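Local coordinates for leucine aminopeptidase 1 (Caenorhabditis elegans, PDB 2HC9), which releases N-terminal amino acids, preferably leucine, from peptides as a zinc-dependent M17 aminopeptidase and probably acts as a digestive enzyme, at residues 26-38 with 46-60. The protein carries 1 engineered substitution. Residues are numbered along the deposited sequence; the frame is centred on the assembly and turned at random.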
loop_
_atom_site.group_PDB
_atom_site.type_symbol
_atom_site.label_atom_id
_atom_site.label_comp_id
_atom_site.label_asym_id
_atom_site.label_seq_id
_atom_site.Cartn_x
_atom_site.Cartn_y
_atom_site.Cartn_z
ATOM N N LYS A 26 -11.458 -40.927 22.998
ATOM C CA LYS A 26 -11.598 -41.064 24.437
ATOM C C LYS A 26 -12.539 -42.208 24.814
ATOM O O LYS A 26 -12.221 -43.007 25.683
ATOM C CB LYS A 26 -12.124 -39.725 25.001
ATOM C CG LYS A 26 -12.070 -39.602 26.518
ATOM C CD LYS A 26 -10.632 -39.640 27.022
ATOM C CE LYS A 26 -10.582 -39.759 28.526
ATOM N NZ LYS A 26 -11.151 -38.554 29.182
ATOM N N SER A 27 -13.679 -42.312 24.129
ATOM C CA SER A 27 -14.659 -43.330 24.472
ATOM C C SER A 27 -14.113 -44.723 24.184
ATOM O O SER A 27 -14.432 -45.679 24.911
ATOM C CB SER A 27 -15.982 -43.121 23.721
ATOM O OG SER A 27 -15.785 -43.221 22.310
ATOM N N VAL A 28 -13.289 -44.841 23.138
ATOM C CA VAL A 28 -12.723 -46.137 22.743
ATOM C C VAL A 28 -11.615 -46.524 23.731
ATOM O O VAL A 28 -11.601 -47.644 24.284
ATOM C CB VAL A 28 -12.178 -46.104 21.297
ATOM C CG1 VAL A 28 -11.441 -47.401 20.973
ATOM C CG2 VAL A 28 -13.333 -45.842 20.289
ATOM N N LEU A 29 -10.709 -45.577 23.970
ATOM C CA LEU A 29 -9.632 -45.751 24.957
ATOM C C LEU A 29 -10.150 -46.137 26.341
ATOM O O LEU A 29 -9.525 -46.949 27.028
ATOM C CB LEU A 29 -8.756 -44.495 25.062
ATOM C CG LEU A 29 -7.939 -44.117 23.815
ATOM C CD1 LEU A 29 -7.202 -42.786 24.027
ATOM C CD2 LEU A 29 -6.959 -45.210 23.437
ATOM N N LYS A 30 -11.288 -45.559 26.743
ATOM C CA LYS A 30 -11.912 -45.893 28.030
ATOM C C LYS A 30 -12.234 -47.391 28.122
ATOM O O LYS A 30 -12.227 -47.968 29.205
ATOM C CB LYS A 30 -13.201 -45.095 28.220
ATOM C CG LYS A 30 -13.027 -43.749 28.869
ATOM C CD LYS A 30 -14.392 -43.070 29.111
ATOM C CE LYS A 30 -15.392 -44.025 29.786
ATOM N NZ LYS A 30 -16.312 -43.335 30.753
ATOM N N ASN A 31 -12.529 -48.009 26.989
ATOM C CA ASN A 31 -12.915 -49.416 26.975
ATOM C C ASN A 31 -11.787 -50.390 26.666
ATOM O O ASN A 31 -11.982 -51.605 26.692
ATOM C CB ASN A 31 -14.106 -49.636 26.049
ATOM C CG ASN A 31 -15.396 -49.099 26.645
ATOM O OD1 ASN A 31 -16.274 -48.642 25.930
ATOM N ND2 ASN A 31 -15.499 -49.136 27.963
ATOM N N VAL A 32 -10.599 -49.865 26.389
ATOM C CA VAL A 32 -9.454 -50.734 26.129
ATOM C C VAL A 32 -8.999 -51.415 27.434
ATOM O O VAL A 32 -8.808 -50.750 28.453
ATOM C CB VAL A 32 -8.289 -49.947 25.482
ATOM C CG1 VAL A 32 -7.024 -50.820 25.418
ATOM C CG2 VAL A 32 -8.694 -49.488 24.079
ATOM N N THR A 33 -8.846 -52.736 27.387
ATOM C CA THR A 33 -8.276 -53.499 28.504
ATOM C C THR A 33 -6.758 -53.615 28.380
ATOM O O THR A 33 -6.248 -54.012 27.328
ATOM C CB THR A 33 -8.911 -54.918 28.594
ATOM O OG1 THR A 33 -10.334 -54.790 28.637
ATOM C CG2 THR A 33 -8.464 -55.643 29.862
ATOM N N PHE A 34 -6.047 -53.265 29.449
ATOM C CA PHE A 34 -4.601 -53.465 29.525
ATOM C C PHE A 34 -4.280 -54.957 29.713
ATOM O O PHE A 34 -4.045 -55.414 30.829
ATOM C CB PHE A 34 -4.011 -52.648 30.673
ATOM C CG PHE A 34 -2.536 -52.360 30.536
ATOM C CD1 PHE A 34 -2.079 -51.413 29.619
ATOM C CD2 PHE A 34 -1.604 -53.018 31.341
ATOM C CE1 PHE A 34 -0.717 -51.133 29.497
ATOM C CE2 PHE A 34 -0.237 -52.741 31.229
ATOM C CZ PHE A 34 0.210 -51.799 30.308
ATOM N N GLU A 35 -4.272 -55.700 28.613
ATOM C CA GLU A 35 -3.990 -57.138 28.626
ATOM C C GLU A 35 -3.442 -57.526 27.255
ATOM O O GLU A 35 -3.410 -56.699 26.341
ATOM C CB GLU A 35 -5.270 -57.923 28.932
ATOM C CG GLU A 35 -6.251 -57.962 27.786
ATOM C CD GLU A 35 -7.570 -58.584 28.171
ATOM O OE1 GLU A 35 -7.651 -59.206 29.255
ATOM O OE2 GLU A 35 -8.532 -58.442 27.384
ATOM N N GLY A 36 -3.001 -58.773 27.113
ATOM C CA GLY A 36 -2.772 -59.365 25.800
ATOM C C GLY A 36 -1.666 -58.658 25.045
ATOM O O GLY A 36 -0.675 -58.219 25.651
ATOM N N LYS A 37 -1.852 -58.523 23.732
ATOM C CA LYS A 37 -0.839 -57.936 22.850
ATOM C C LYS A 37 -0.615 -56.453 23.146
ATOM O O LYS A 37 0.503 -55.953 23.027
ATOM C CB LYS A 37 -1.242 -58.108 21.388
ATOM C CG LYS A 37 -1.667 -59.524 21.026
ATOM C CD LYS A 37 -0.845 -60.068 19.877
ATOM C CE LYS A 37 0.488 -60.635 20.351
ATOM N NZ LYS A 37 1.344 -61.073 19.214
ATOM N N PHE A 38 -1.687 -55.760 23.523
ATOM C CA PHE A 38 -1.578 -54.337 23.861
ATOM C C PHE A 38 -0.678 -54.149 25.083
ATOM O O PHE A 38 0.246 -53.335 25.065
ATOM C CB PHE A 38 -2.965 -53.721 24.086
ATOM C CG PHE A 38 -2.919 -52.297 24.563
ATOM C CD1 PHE A 38 -2.179 -51.345 23.850
ATOM C CD2 PHE A 38 -3.576 -51.914 25.725
ATOM C CE1 PHE A 38 -2.117 -50.016 24.288
ATOM C CE2 PHE A 38 -3.522 -50.591 26.181
ATOM C CZ PHE A 38 -2.785 -49.635 25.449
ATOM N N VAL A 46 3.856 -47.950 30.263
ATOM C CA VAL A 46 2.757 -47.875 31.223
ATOM C C VAL A 46 2.840 -49.045 32.225
ATOM O O VAL A 46 2.922 -50.208 31.823
ATOM C CB VAL A 46 1.396 -47.875 30.493
ATOM C CG1 VAL A 46 0.243 -47.819 31.487
ATOM C CG2 VAL A 46 1.324 -46.685 29.505
ATOM N N THR A 47 2.829 -48.722 33.518
ATOM C CA THR A 47 3.218 -49.677 34.566
ATOM C C THR A 47 2.369 -50.941 34.536
ATOM O O THR A 47 2.891 -52.042 34.348
ATOM C CB THR A 47 3.143 -49.048 35.967
ATOM O OG1 THR A 47 3.994 -47.899 36.006
ATOM C CG2 THR A 47 3.611 -50.053 37.032
ATOM N N ASP A 48 1.064 -50.763 34.702
ATOM C CA ASP A 48 0.108 -51.864 34.703
ATOM C C ASP A 48 -1.272 -51.329 34.367
ATOM O O ASP A 48 -1.434 -50.140 34.099
ATOM C CB ASP A 48 0.069 -52.541 36.078
ATOM C CG ASP A 48 -0.046 -51.544 37.230
ATOM O OD1 ASP A 48 -0.818 -50.558 37.136
ATOM O OD2 ASP A 48 0.647 -51.761 38.248
ATOM N N GLY A 49 -2.268 -52.208 34.412
ATOM C CA GLY A 49 -3.661 -51.839 34.205
ATOM C C GLY A 49 -4.213 -50.701 35.045
ATOM O O GLY A 49 -4.975 -49.876 34.539
ATOM N N ASP A 50 -3.853 -50.659 36.328
ATOM C CA ASP A 50 -4.403 -49.632 37.224
ATOM C C ASP A 50 -3.891 -48.256 36.824
ATOM O O ASP A 50 -4.678 -47.310 36.701
ATOM C CB ASP A 50 -4.038 -49.906 38.684
ATOM C CG ASP A 50 -4.704 -51.155 39.226
ATOM O OD1 ASP A 50 -5.893 -51.376 38.916
ATOM O OD2 ASP A 50 -4.035 -51.908 39.961
ATOM N N SER A 51 -2.579 -48.170 36.618
ATOM C CA SER A 51 -1.944 -46.938 36.165
ATOM C C SER A 51 -2.490 -46.496 34.797
ATOM O O SER A 51 -2.781 -45.312 34.609
ATOM C CB SER A 51 -0.428 -47.092 36.131
ATOM O OG SER A 51 -0.042 -47.970 35.095
ATOM N N TRP A 52 -2.652 -47.443 33.866
ATOM C CA TRP A 52 -3.411 -47.183 32.635
ATOM C C TRP A 52 -4.781 -46.565 32.907
ATOM O O TRP A 52 -5.097 -45.490 32.401
ATOM C CB TRP A 52 -3.545 -48.438 31.764
ATOM C CG TRP A 52 -4.386 -48.223 30.518
ATOM C CD1 TRP A 52 -5.675 -48.622 30.320
ATOM C CD2 TRP A 52 -3.983 -47.556 29.305
ATOM N NE1 TRP A 52 -6.105 -48.252 29.069
ATOM C CE2 TRP A 52 -5.090 -47.591 28.423
ATOM C CE3 TRP A 52 -2.803 -46.922 28.892
ATOM C CZ2 TRP A 52 -5.055 -47.022 27.136
ATOM C CZ3 TRP A 52 -2.761 -46.362 27.611
ATOM C CH2 TRP A 52 -3.887 -46.417 26.748
ATOM N N ASN A 53 -5.600 -47.238 33.713
ATOM C CA ASN A 53 -6.950 -46.748 33.973
ATOM C C ASN A 53 -6.967 -45.403 34.681
ATOM O O ASN A 53 -7.780 -44.534 34.360
ATOM C CB ASN A 53 -7.729 -47.769 34.787
ATOM C CG ASN A 53 -7.961 -49.047 34.022
ATOM O OD1 ASN A 53 -8.386 -49.021 32.864
ATOM N ND2 ASN A 53 -7.666 -50.177 34.654
ATOM N N SER A 54 -6.060 -45.246 35.638
ATOM C CA SER A 54 -5.903 -43.983 36.349
ATOM C C SER A 54 -5.630 -42.839 35.357
ATOM O O SER A 54 -6.304 -41.803 35.383
ATOM C CB SER A 54 -4.771 -44.108 37.363
ATOM O OG SER A 54 -4.579 -42.897 38.069
ATOM N N MET A 55 -4.662 -43.046 34.463
ATOM C CA MET A 55 -4.336 -42.042 33.438
ATOM C C MET A 55 -5.518 -41.688 32.518
ATOM O O MET A 55 -5.840 -40.510 32.341
ATOM C CB MET A 55 -3.129 -42.493 32.617
ATOM C CG MET A 55 -2.754 -41.498 31.516
ATOM S SD MET A 55 -1.304 -42.027 30.611
ATOM C CE MET A 55 -1.948 -43.543 29.884
ATOM N N ILE A 56 -6.173 -42.707 31.954
ATOM C CA ILE A 56 -7.334 -42.489 31.098
ATOM C C ILE A 56 -8.438 -41.691 31.814
ATOM O O ILE A 56 -9.033 -40.799 31.209
ATOM C CB ILE A 56 -7.869 -43.827 30.481
ATOM C CG1 ILE A 56 -6.751 -44.525 29.679
ATOM C CG2 ILE A 56 -9.090 -43.578 29.589
ATOM C CD1 ILE A 56 -6.246 -43.746 28.434
ATOM N N SER A 57 -8.676 -41.989 33.095
ATOM C CA SER A 57 -9.563 -41.157 33.940
ATOM C C SER A 57 -9.171 -39.675 33.984
ATOM O O SER A 57 -10.030 -38.817 33.847
ATOM C CB SER A 57 -9.648 -41.686 35.376
ATOM O OG SER A 57 -9.930 -43.077 35.412
ATOM N N ARG A 58 -7.883 -39.381 34.170
ATOM C CA ARG A 58 -7.425 -37.992 34.357
ATOM C C ARG A 58 -7.393 -37.178 33.072
ATOM O O ARG A 58 -7.665 -35.983 33.101
ATOM C CB ARG A 58 -6.035 -37.948 34.970
ATOM C CG ARG A 58 -5.925 -38.564 36.335
ATOM C CD ARG A 58 -6.069 -37.526 37.411
ATOM N NE ARG A 58 -5.302 -36.294 37.195
ATOM C CZ ARG A 58 -5.565 -35.167 37.851
ATOM N NH1 ARG A 58 -6.570 -35.145 38.723
ATOM N NH2 ARG A 58 -4.851 -34.071 37.643
ATOM N N ILE A 59 -7.012 -37.789 31.951
ATOM C CA ILE A 59 -6.735 -36.985 30.760
ATOM C C ILE A 59 -8.034 -36.406 30.213
ATOM O O ILE A 59 -9.103 -37.010 30.389
ATOM C CB ILE A 59 -5.941 -37.747 29.663
ATOM C CG1 ILE A 59 -6.742 -38.930 29.131
ATOM C CG2 ILE A 59 -4.539 -38.143 30.167
ATOM C CD1 ILE A 59 -5.893 -39.928 28.428
ATOM N N PRO A 60 -7.962 -35.208 29.614
ATOM C CA PRO A 60 -9.169 -34.502 29.173
ATOM C C PRO A 60 -9.912 -35.185 28.021
ATOM O O PRO A 60 -9.653 -36.354 27.714
ATOM C CB PRO A 60 -8.625 -33.137 28.733
ATOM C CG PRO A 60 -7.198 -33.380 28.403
ATOM C CD PRO A 60 -6.743 -34.411 29.369
HETATM O O HOH W 1 -11.415 -39.328 31.764
HETATM O O HOH W 2 -9.039 -48.248 29.183
HETATM O O HOH W 3 -9.793 -47.440 31.646
HETATM O O HOH W 4 -7.175 -52.057 31.818
#
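Trp52 lies between Phe38 and Ile56. Phe38 turns its ring edge to one indole face, CZ lying 3.6 Å from Trp52 CH2, an edge-to-face stack at 75°. Ile56 CG1 sits over the opposite face. With CG anti to the backbone N (chi1 -158°), the Phe34 ring reaches over the start of helix 49-58, its CD2 3.2 Å from Gly49 N. Phe34 CE1 meets Val46 CG1 at 4.0 Å. Leu29 CB and Lys30 CG touch the branches of Ile56.

The direct polar grip is at the C-terminal end of helix 49-58. Lys26 gives NZ to Ile59 O (2.8 Å) and, from above the carbonyl plane, to Pro60 O (3.0 Å). A water links NZ to Ile56 O and Ser57 O. Another water accepts from Trp52 NE1 (2.9 Å) and lies within bonding distance of Leu29 O and Val32 O, joining the indole to segment 26-38. Asp48 OD1 N-caps the helix through Ser51 N.

Helices 26-31 and 49-58 run nearly antiparallel, 158° apart, in the N-terminal domain. Leu29 and Ile59 pack on strand 72-77, Phe38 meets Phe114 of strand 108-114 edge to face, and Arg58 forms salt bridges to Glu70 and Asp105 of a second subunit.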